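Local coordinates for protein transcriptional regulator (Pyrococcus horikoshii, PDB 1UDD) that is a TenA-family protein, an all-helical bundle, whose assembly holds four copies of the chain, at residues F39-L44 and W208-R213; D46-V51 and L108-Y113; G129-L134 and K180-S185. One frame throughout, in Å; residues are numbered along the deposited sequence.

In the fold
The protein is mostly helical, without strands, and all three contacts join helices of this TENA/THI-4/PQQC family protein. Contacts 1 and 2 lie about 11 Å apart, centre to centre, and share helix 36-63, whose successive turns meet first helix 190-213 and then helix 108-123; M210 of one packs on V109 of the other. Contact 3, between helices 126-146 and 169-183, sits across the chain's centre from contact 1, about 27 Å away between centres, and about 21 Å from contact 2. Along the sequence contact 1 closes the longest loop, and contacts 2 and 3 follow each other inside it, so early and late helices pack into one compact body.

Contact 1 (F39-L44 and W208-R213); sequences FKFYVL and WEMAWR
Y42 and W208 carry one half of this contact, F41 and M210 the other. The W208 six-membered ring lies near one face of the Y42 ring, its CZ3 offset toward the rim and 3.6 Å from Y42 CE1. The planes differ by 29° and the centroids stand 5.0 Å apart, so the rings are slid past each other and barely overlap; at the far end of the tyrosine, Y42 OH is 3.5 Å from W208 CH2. One residue earlier on the same helix, F41 directs its ring edge at sulfur: M210 SD is 4.0 Å from F41 CE2, a Met-aromatic contact. The same CE2 also lies 3.7 Å from the backbone O of M210.

Between these two pairs the backbones come closest, with the CA atoms of Y42 and A211 5.2 Å apart. Alanine suits this place because its small methyl, CB, which fits against Y42 CB at 4.1 Å, lets the backbones come this close. M210 reaches the phenylalanine through a chain whose CG is set between its own backbone N and carbonyl carbon (chi1 75°) and which bends again at the next bond. Long side chains, aromatic or thioether, suit the flanks, since they span the gap between axes 8.8 Å apart.

Farther out, the hydroxyl of Y42 is hydrogen-bonded to that of Y140, whose ring also meets W208, so a tyrosine's polar end is accommodated inside a buried aromatic cluster. The axes of the two short segments run at 133° to each other, joining helix 36-63 to the end of helix 190-213. Helix 24-31 packs alongside through F25, which meets both Y42 and A211, while W162 of helix 157-164 touches Y42 as well.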
loop_
_atom_site.group_PDB
_atom_site.type_symbol
_atom_site.label_atom_id
_atom_site.label_comp_id
_atom_site.label_asym_id
_atom_site.label_seq_id
_atom_site.Cartn_x
_atom_site.Cartn_y
_atom_site.Cartn_z
ATOM N N PHE A 39 34.666 -5.715 6.809
ATOM C CA PHE A 39 33.581 -5.926 7.760
ATOM C C PHE A 39 32.895 -4.595 8.029
ATOM O O PHE A 39 31.664 -4.521 8.084
ATOM C CB PHE A 39 34.122 -6.518 9.068
ATOM C CG PHE A 39 33.055 -6.899 10.063
ATOM C CD1 PHE A 39 32.057 -7.808 9.723
ATOM C CD2 PHE A 39 33.070 -6.376 11.353
ATOM C CE1 PHE A 39 31.088 -8.198 10.653
ATOM C CE2 PHE A 39 32.110 -6.754 12.295
ATOM C CZ PHE A 39 31.110 -7.675 11.940
ATOM N N LYS A 40 33.687 -3.537 8.185
ATOM C CA LYS A 40 33.114 -2.222 8.435
ATOM C C LYS A 40 32.242 -1.775 7.268
ATOM O O LYS A 40 31.187 -1.194 7.484
ATOM C CB LYS A 40 34.211 -1.188 8.703
ATOM C CG LYS A 40 34.954 -1.421 10.003
ATOM C CD LYS A 40 36.020 -0.362 10.209
ATOM C CE LYS A 40 36.932 -0.694 11.373
ATOM N NZ LYS A 40 37.945 0.388 11.576
ATOM N N PHE A 41 32.673 -2.039 6.037
ATOM C CA PHE A 41 31.869 -1.648 4.877
ATOM C C PHE A 41 30.521 -2.373 4.921
ATOM O O PHE A 41 29.474 -1.792 4.614
ATOM C CB PHE A 41 32.577 -2.011 3.576
ATOM C CG PHE A 41 31.824 -1.591 2.357
ATOM C CD1 PHE A 41 31.927 -0.288 1.872
ATOM C CD2 PHE A 41 30.975 -2.483 1.712
ATOM C CE1 PHE A 41 31.189 0.123 0.755
ATOM C CE2 PHE A 41 30.234 -2.086 0.602
ATOM C CZ PHE A 41 30.340 -0.778 0.120
ATOM N N TYR A 42 30.574 -3.650 5.292
ATOM C CA TYR A 42 29.390 -4.487 5.410
ATOM C C TYR A 42 28.483 -3.973 6.528
ATOM O O TYR A 42 27.297 -3.706 6.297
ATOM C CB TYR A 42 29.811 -5.944 5.682
ATOM C CG TYR A 42 28.714 -6.841 6.219
ATOM C CD1 TYR A 42 27.606 -7.188 5.435
ATOM C CD2 TYR A 42 28.773 -7.322 7.524
ATOM C CE1 TYR A 42 26.583 -7.993 5.948
ATOM C CE2 TYR A 42 27.761 -8.119 8.046
ATOM C CZ TYR A 42 26.670 -8.448 7.255
ATOM O OH TYR A 42 25.662 -9.202 7.798
ATOM N N VAL A 43 29.031 -3.826 7.735
ATOM C CA VAL A 43 28.228 -3.340 8.852
ATOM C C VAL A 43 27.546 -2.033 8.463
ATOM O O VAL A 43 26.350 -1.848 8.702
ATOM C CB VAL A 43 29.082 -3.126 10.132
ATOM C CG1 VAL A 43 28.246 -2.428 11.210
ATOM C CG2 VAL A 43 29.576 -4.469 10.662
ATOM N N LEU A 44 28.305 -1.136 7.845
ATOM C CA LEU A 44 27.765 0.149 7.411
ATOM C C LEU A 44 26.537 -0.039 6.517
ATOM O O LEU A 44 25.515 0.625 6.708
ATOM C CB LEU A 44 28.835 0.947 6.662
ATOM C CG LEU A 44 29.489 2.121 7.405
ATOM C CD1 LEU A 44 29.901 1.696 8.800
ATOM C CD2 LEU A 44 30.698 2.620 6.611
ATOM N N TRP A 208 26.405 -10.347 -0.110
ATOM C CA TRP A 208 27.732 -10.705 0.366
ATOM C C TRP A 208 28.734 -10.281 -0.689
ATOM O O TRP A 208 29.791 -9.742 -0.374
ATOM C CB TRP A 208 27.832 -12.215 0.623
ATOM C CG TRP A 208 26.993 -12.660 1.783
ATOM C CD1 TRP A 208 25.935 -13.522 1.747
ATOM C CD2 TRP A 208 27.145 -12.265 3.152
ATOM N NE1 TRP A 208 25.423 -13.692 3.006
ATOM C CE2 TRP A 208 26.144 -12.931 3.889
ATOM C CE3 TRP A 208 28.037 -11.412 3.828
ATOM C CZ2 TRP A 208 26.002 -12.774 5.273
ATOM C CZ3 TRP A 208 27.898 -11.257 5.205
ATOM C CH2 TRP A 208 26.884 -11.937 5.913
ATOM N N GLU A 209 28.377 -10.505 -1.948
ATOM C CA GLU A 209 29.251 -10.166 -3.056
ATOM C C GLU A 209 29.586 -8.683 -3.088
ATOM O O GLU A 209 30.739 -8.309 -3.293
ATOM C CB GLU A 209 28.605 -10.583 -4.377
ATOM C CG GLU A 209 29.478 -10.360 -5.611
ATOM C CD GLU A 209 30.849 -11.020 -5.499
ATOM O OE1 GLU A 209 30.915 -12.159 -4.985
ATOM O OE2 GLU A 209 31.854 -10.403 -5.935
ATOM N N MET A 210 28.587 -7.832 -2.884
ATOM C CA MET A 210 28.849 -6.403 -2.912
ATOM C C MET A 210 29.627 -5.981 -1.672
ATOM O O MET A 210 30.358 -4.990 -1.698
ATOM C CB MET A 210 27.539 -5.618 -3.030
ATOM C CG MET A 210 26.730 -5.561 -1.781
ATOM S SD MET A 210 27.103 -4.117 -0.819
ATOM C CE MET A 210 25.879 -4.362 0.521
ATOM N N ALA A 211 29.464 -6.726 -0.583
ATOM C CA ALA A 211 30.193 -6.422 0.637
ATOM C C ALA A 211 31.656 -6.812 0.391
ATOM O O ALA A 211 32.576 -6.201 0.920
ATOM C CB ALA A 211 29.624 -7.213 1.799
ATOM N N TRP A 212 31.852 -7.842 -0.425
ATOM C CA TRP A 212 33.185 -8.324 -0.756
ATOM C C TRP A 212 33.863 -7.341 -1.709
ATOM O O TRP A 212 35.050 -7.049 -1.567
ATOM C CB TRP A 212 33.095 -9.714 -1.402
ATOM C CG TRP A 212 34.425 -10.299 -1.779
ATOM C CD1 TRP A 212 34.908 -10.498 -3.044
ATOM C CD2 TRP A 212 35.451 -10.744 -0.881
ATOM N NE1 TRP A 212 36.174 -11.037 -2.986
ATOM C CE2 TRP A 212 36.531 -11.196 -1.672
ATOM C CE3 TRP A 212 35.564 -10.804 0.514
ATOM C CZ2 TRP A 212 37.712 -11.702 -1.112
ATOM C CZ3 TRP A 212 36.743 -11.311 1.073
ATOM C CH2 TRP A 212 37.798 -11.751 0.257
ATOM N N ARG A 213 33.097 -6.830 -2.669
ATOM C CA ARG A 213 33.606 -5.877 -3.639
ATOM C C ARG A 213 33.739 -4.470 -3.076
ATOM O O ARG A 213 34.508 -3.665 -3.590
ATOM C CB ARG A 213 32.697 -5.849 -4.863
ATOM C CG ARG A 213 32.774 -7.111 -5.697
ATOM C CD ARG A 213 31.904 -6.985 -6.930
ATOM N NE ARG A 213 32.161 -8.046 -7.898
ATOM C CZ ARG A 213 33.345 -8.270 -8.463
ATOM N NH1 ARG A 213 34.389 -7.508 -8.154
ATOM N NH2 ARG A 213 33.483 -9.251 -9.348
#

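Contact 2 (D46-V51 and L108-Y113); sequences DFNYLV and LVNSAY
Two neighbouring helices of the all-helical body, 36-63 and 108-123, run side by side here, joined by an asparagine pair and a tyrosine pair. N48 donates an N-H of ND2 to N110 OD1 at 2.8 Å, and the bond is nearly straight, 176° at the hydrogen. The acceptor lies in the amide plane of N48, whereas the donor stands well above the carbonyl plane of N110, away from the lone-pair directions; the two amide planes are steeply turned. Asparagine suits N110 because its amide can give and take: while OD1 accepts the N-H that N48 supplies, ND2 donates to the backbone O of Q45, which helps fix the rotation of this buried group.

Next to N48 in the chain, and about a turn on from N110, come the tyrosines. The Y113 ring turns an edge toward the face of Y49 in an offset edge-to-face pair, with centroids 5.6 Å apart and planes at 79°. Y113 CE2 makes the touch, 3.9 Å from Y49 CZ. Tyrosine suits both places: each ring packs against the other while its hydroxyl is hydrogen-bonded to OE2 of E204, on helix 190-213.

With segment axes only 6° from parallel and 9.7 Å apart, this is side-by-side packing of parallel helices in a helical bundle, tied by an asparagine bond and by two tyrosines sharing E204.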
loop_
_atom_site.group_PDB
_atom_site.type_symbol
_atom_site.label_atom_id
_atom_site.label_comp_id
_atom_site.label_asym_id
_atom_site.label_seq_id
_atom_site.Cartn_x
_atom_site.Cartn_y
_atom_site.Cartn_z
ATOM N N ASP A 46 24.566 -2.318 6.600
ATOM C CA ASP A 46 23.498 -2.941 7.374
ATOM C C ASP A 46 22.412 -2.011 7.894
ATOM O O ASP A 46 21.319 -2.476 8.225
ATOM C CB ASP A 46 24.054 -3.731 8.558
ATOM C CG ASP A 46 24.717 -5.019 8.132
ATOM O OD1 ASP A 46 24.276 -5.622 7.131
ATOM O OD2 ASP A 46 25.678 -5.437 8.805
ATOM N N PHE A 47 22.691 -0.711 7.993
ATOM C CA PHE A 47 21.656 0.196 8.482
ATOM C C PHE A 47 20.438 0.139 7.565
ATOM O O PHE A 47 19.310 -0.082 8.009
ATOM C CB PHE A 47 22.149 1.639 8.532
ATOM C CG PHE A 47 21.110 2.594 9.018
ATOM C CD1 PHE A 47 20.679 2.550 10.341
ATOM C CD2 PHE A 47 20.534 3.521 8.150
ATOM C CE1 PHE A 47 19.681 3.423 10.797
ATOM C CE2 PHE A 47 19.536 4.398 8.596
ATOM C CZ PHE A 47 19.110 4.346 9.924
ATOM N N ASN A 48 20.683 0.337 6.279
ATOM C CA ASN A 48 19.622 0.317 5.294
ATOM C C ASN A 48 18.868 -1.012 5.310
ATOM O O ASN A 48 17.676 -1.061 4.999
ATOM C CB ASN A 48 20.196 0.555 3.907
ATOM C CG ASN A 48 19.129 0.898 2.909
ATOM O OD1 ASN A 48 18.434 1.902 3.066
ATOM N ND2 ASN A 48 18.978 0.067 1.877
ATOM N N TYR A 49 19.576 -2.081 5.658
ATOM C CA TYR A 49 19.003 -3.416 5.727
ATOM C C TYR A 49 18.080 -3.466 6.948
ATOM O O TYR A 49 16.959 -3.973 6.880
ATOM C CB TYR A 49 20.142 -4.443 5.853
ATOM C CG TYR A 49 19.764 -5.898 5.607
ATOM C CD1 TYR A 49 20.635 -6.750 4.917
ATOM C CD2 TYR A 49 18.577 -6.439 6.105
ATOM C CE1 TYR A 49 20.339 -8.104 4.733
ATOM C CE2 TYR A 49 18.271 -7.795 5.927
ATOM C CZ TYR A 49 19.159 -8.616 5.242
ATOM O OH TYR A 49 18.883 -9.955 5.093
ATOM N N LEU A 50 18.570 -2.917 8.053
ATOM C CA LEU A 50 17.845 -2.865 9.315
ATOM C C LEU A 50 16.531 -2.101 9.126
ATOM O O LEU A 50 15.462 -2.556 9.557
ATOM C CB LEU A 50 18.734 -2.179 10.354
ATOM C CG LEU A 50 18.269 -1.931 11.783
ATOM C CD1 LEU A 50 19.430 -1.339 12.572
ATOM C CD2 LEU A 50 17.077 -0.990 11.807
ATOM N N VAL A 51 16.622 -0.937 8.488
ATOM C CA VAL A 51 15.449 -0.121 8.227
ATOM C C VAL A 51 14.516 -0.842 7.232
ATOM O O VAL A 51 13.314 -0.944 7.460
ATOM C CB VAL A 51 15.857 1.284 7.658
ATOM C CG1 VAL A 51 14.616 2.079 7.256
ATOM C CG2 VAL A 51 16.643 2.065 8.708
ATOM N N LEU A 108 23.546 -0.167 -4.866
ATOM C CA LEU A 108 22.352 -0.443 -5.646
ATOM C C LEU A 108 21.740 -1.765 -5.157
ATOM O O LEU A 108 20.531 -1.855 -4.936
ATOM C CB LEU A 108 22.727 -0.525 -7.129
ATOM C CG LEU A 108 21.652 -0.597 -8.214
ATOM C CD1 LEU A 108 21.198 -2.015 -8.395
ATOM C CD2 LEU A 108 20.492 0.309 -7.851
ATOM N N VAL A 109 22.589 -2.776 -4.973
ATOM C CA VAL A 109 22.152 -4.101 -4.506
ATOM C C VAL A 109 21.356 -4.005 -3.205
ATOM O O VAL A 109 20.311 -4.631 -3.056
ATOM C CB VAL A 109 23.365 -5.048 -4.283
ATOM C CG1 VAL A 109 22.900 -6.379 -3.708
ATOM C CG2 VAL A 109 24.069 -5.285 -5.596
ATOM N N ASN A 110 21.862 -3.206 -2.273
ATOM C CA ASN A 110 21.219 -2.990 -0.979
ATOM C C ASN A 110 19.808 -2.434 -1.174
ATOM O O ASN A 110 18.822 -3.022 -0.720
ATOM C CB ASN A 110 22.038 -1.989 -0.169
ATOM C CG ASN A 110 21.668 -1.983 1.292
ATOM O OD1 ASN A 110 20.515 -2.235 1.661
ATOM N ND2 ASN A 110 22.641 -1.679 2.140
ATOM N N SER A 111 19.721 -1.290 -1.849
ATOM C CA SER A 111 18.436 -0.638 -2.114
ATOM C C SER A 111 17.471 -1.612 -2.749
ATOM O O SER A 111 16.344 -1.781 -2.283
ATOM C CB SER A 111 18.616 0.546 -3.068
ATOM O OG SER A 111 19.504 1.500 -2.522
ATOM N N ALA A 112 17.924 -2.241 -3.827
ATOM C CA ALA A 112 17.124 -3.208 -4.557
ATOM C C ALA A 112 16.577 -4.326 -3.652
ATOM O O ALA A 112 15.380 -4.627 -3.682
ATOM C CB ALA A 112 17.943 -3.811 -5.666
ATOM N N TYR A 113 17.448 -4.938 -2.853
ATOM C CA TYR A 113 17.016 -6.018 -1.971
ATOM C C TYR A 113 15.932 -5.531 -1.015
ATOM O O TYR A 113 14.895 -6.176 -0.848
ATOM C CB TYR A 113 18.215 -6.572 -1.191
ATOM C CG TYR A 113 17.944 -7.814 -0.346
ATOM C CD1 TYR A 113 16.852 -8.654 -0.599
ATOM C CD2 TYR A 113 18.815 -8.168 0.686
ATOM C CE1 TYR A 113 16.645 -9.814 0.159
ATOM C CE2 TYR A 113 18.617 -9.318 1.445
ATOM C CZ TYR A 113 17.532 -10.134 1.178
ATOM O OH TYR A 113 17.348 -11.254 1.959
#

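Contact 3 (G129-L134 and K180-S185); sequences GLTALL and KIIDSS
I182 is the chief bump of this contact. Its CD1 methyl enters a hollow on helix 126-146 formed by L130, T131 and L134, neighbours on one face, with L134 about a turn on from the other two. The methyl lies 3.7 Å from L134 CD2 and equally 3.7 Å from T131 OG1, with L130 CB a little farther off at 4.2 Å. Isoleucine suits this hollow: placing CG1 anti to the carbonyl carbon (chi1 -69°) and extending the next bond sends the CG1–CD1 arm outward as a prong, while CG2 broadens its base. A second, smaller interlock flanks it: L130 CD1 meets I181 CG2 at 3.7 Å, the two side chains crossing at about a right angle.

The helix that presents the isoleucines ends here. S184 OG bonds to the backbone O of I181, and the carbonyl O of I182 accepts from the backbone N of S185, so carbonyls of the ending helix find donors just beyond it. I5 of helix 5-11 also packs on I182.

Between the segments the chemistry is that of van der Waals contact. The hydroxyl of T131, bonded to the carbonyl O of I127 within its own helix, can therefore lie beside a methyl, and the joint depends on complementary shape in a buried setting.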
loop_
_atom_site.group_PDB
_atom_site.type_symbol
_atom_site.label_atom_id
_atom_site.label_comp_id
_atom_site.label_asym_id
_atom_site.label_seq_id
_atom_site.Cartn_x
_atom_site.Cartn_y
_atom_site.Cartn_z
ATOM N N GLY A 129 4.679 -12.376 1.734
ATOM C CA GLY A 129 5.527 -11.340 2.300
ATOM C C GLY A 129 6.579 -11.973 3.182
ATOM O O GLY A 129 7.770 -11.698 3.024
ATOM N N LEU A 130 6.150 -12.837 4.100
ATOM C CA LEU A 130 7.075 -13.509 5.002
ATOM C C LEU A 130 8.100 -14.350 4.244
ATOM O O LEU A 130 9.290 -14.380 4.600
ATOM C CB LEU A 130 6.291 -14.387 5.988
ATOM C CG LEU A 130 5.429 -13.610 6.977
ATOM C CD1 LEU A 130 4.560 -14.588 7.791
ATOM C CD2 LEU A 130 6.336 -12.778 7.899
ATOM N N THR A 131 7.654 -15.027 3.193
ATOM C CA THR A 131 8.559 -15.843 2.393
ATOM C C THR A 131 9.656 -14.961 1.784
ATOM O O THR A 131 10.781 -15.420 1.555
ATOM C CB THR A 131 7.793 -16.593 1.263
ATOM O OG1 THR A 131 6.807 -17.446 1.852
ATOM C CG2 THR A 131 8.759 -17.470 0.419
ATOM N N ALA A 132 9.348 -13.693 1.531
ATOM C CA ALA A 132 10.374 -12.819 0.963
ATOM C C ALA A 132 11.418 -12.465 2.018
ATOM O O ALA A 132 12.499 -11.994 1.687
ATOM C CB ALA A 132 9.761 -11.567 0.405
ATOM N N LEU A 133 11.091 -12.711 3.284
ATOM C CA LEU A 133 12.007 -12.407 4.383
ATOM C C LEU A 133 12.708 -13.641 4.955
ATOM O O LEU A 133 13.657 -13.521 5.732
ATOM C CB LEU A 133 11.253 -11.723 5.518
ATOM C CG LEU A 133 10.389 -10.509 5.176
ATOM C CD1 LEU A 133 9.801 -9.925 6.478
ATOM C CD2 LEU A 133 11.221 -9.465 4.437
ATOM N N LEU A 134 12.242 -14.823 4.575
ATOM C CA LEU A 134 12.804 -16.064 5.094
ATOM C C LEU A 134 14.266 -16.281 4.689
ATOM O O LEU A 134 15.098 -16.665 5.518
ATOM C CB LEU A 134 11.925 -17.240 4.657
ATOM C CG LEU A 134 12.154 -18.568 5.380
ATOM C CD1 LEU A 134 11.996 -18.385 6.904
ATOM C CD2 LEU A 134 11.165 -19.571 4.857
ATOM N N LYS A 180 7.129 -22.037 10.632
ATOM C CA LYS A 180 5.891 -22.686 11.032
ATOM C C LYS A 180 4.706 -21.936 10.449
ATOM O O LYS A 180 3.750 -22.538 9.964
ATOM C CB LYS A 180 5.771 -22.742 12.554
ATOM C CG LYS A 180 4.406 -23.236 13.026
ATOM C CD LYS A 180 4.366 -23.358 14.549
ATOM C CE LYS A 180 3.054 -23.962 15.037
ATOM N NZ LYS A 180 3.119 -24.276 16.495
ATOM N N ILE A 181 4.768 -20.613 10.498
ATOM C CA ILE A 181 3.697 -19.829 9.943
ATOM C C ILE A 181 3.575 -20.109 8.446
ATOM O O ILE A 181 2.491 -20.408 7.953
ATOM C CB ILE A 181 3.924 -18.342 10.194
ATOM C CG1 ILE A 181 3.769 -18.067 11.698
ATOM C CG2 ILE A 181 2.920 -17.531 9.372
ATOM C CD1 ILE A 181 4.194 -16.672 12.137
ATOM N N ILE A 182 4.680 -20.041 7.726
ATOM C CA ILE A 182 4.621 -20.313 6.296
ATOM C C ILE A 182 4.158 -21.760 6.036
ATOM O O ILE A 182 3.332 -22.008 5.158
ATOM C CB ILE A 182 6.003 -20.067 5.631
ATOM C CG1 ILE A 182 6.310 -18.568 5.641
ATOM C CG2 ILE A 182 6.023 -20.633 4.203
ATOM C CD1 ILE A 182 7.750 -18.241 5.310
ATOM N N ASP A 183 4.650 -22.708 6.828
ATOM C CA ASP A 183 4.281 -24.109 6.610
ATOM C C ASP A 183 2.860 -24.512 6.965
ATOM O O ASP A 183 2.380 -25.526 6.479
ATOM C CB ASP A 183 5.268 -25.046 7.318
ATOM C CG ASP A 183 6.607 -25.108 6.610
ATOM O OD1 ASP A 183 6.602 -25.173 5.361
ATOM O OD2 ASP A 183 7.659 -25.104 7.288
ATOM N N SER A 184 2.184 -23.725 7.794
ATOM C CA SER A 184 0.810 -24.058 8.178
ATOM C C SER A 184 -0.187 -23.469 7.187
ATOM O O SER A 184 -1.393 -23.533 7.401
ATOM C CB SER A 184 0.502 -23.535 9.585
ATOM O OG SER A 184 0.449 -22.114 9.611
ATOM N N SER A 185 0.326 -22.901 6.099
ATOM C CA SER A 185 -0.517 -22.296 5.079
ATOM C C SER A 185 -0.947 -23.312 4.027
ATOM O O SER A 185 -0.603 -24.494 4.101
ATOM C CB SER A 185 0.228 -21.157 4.384
ATOM O OG SER A 185 1.328 -21.665 3.658
#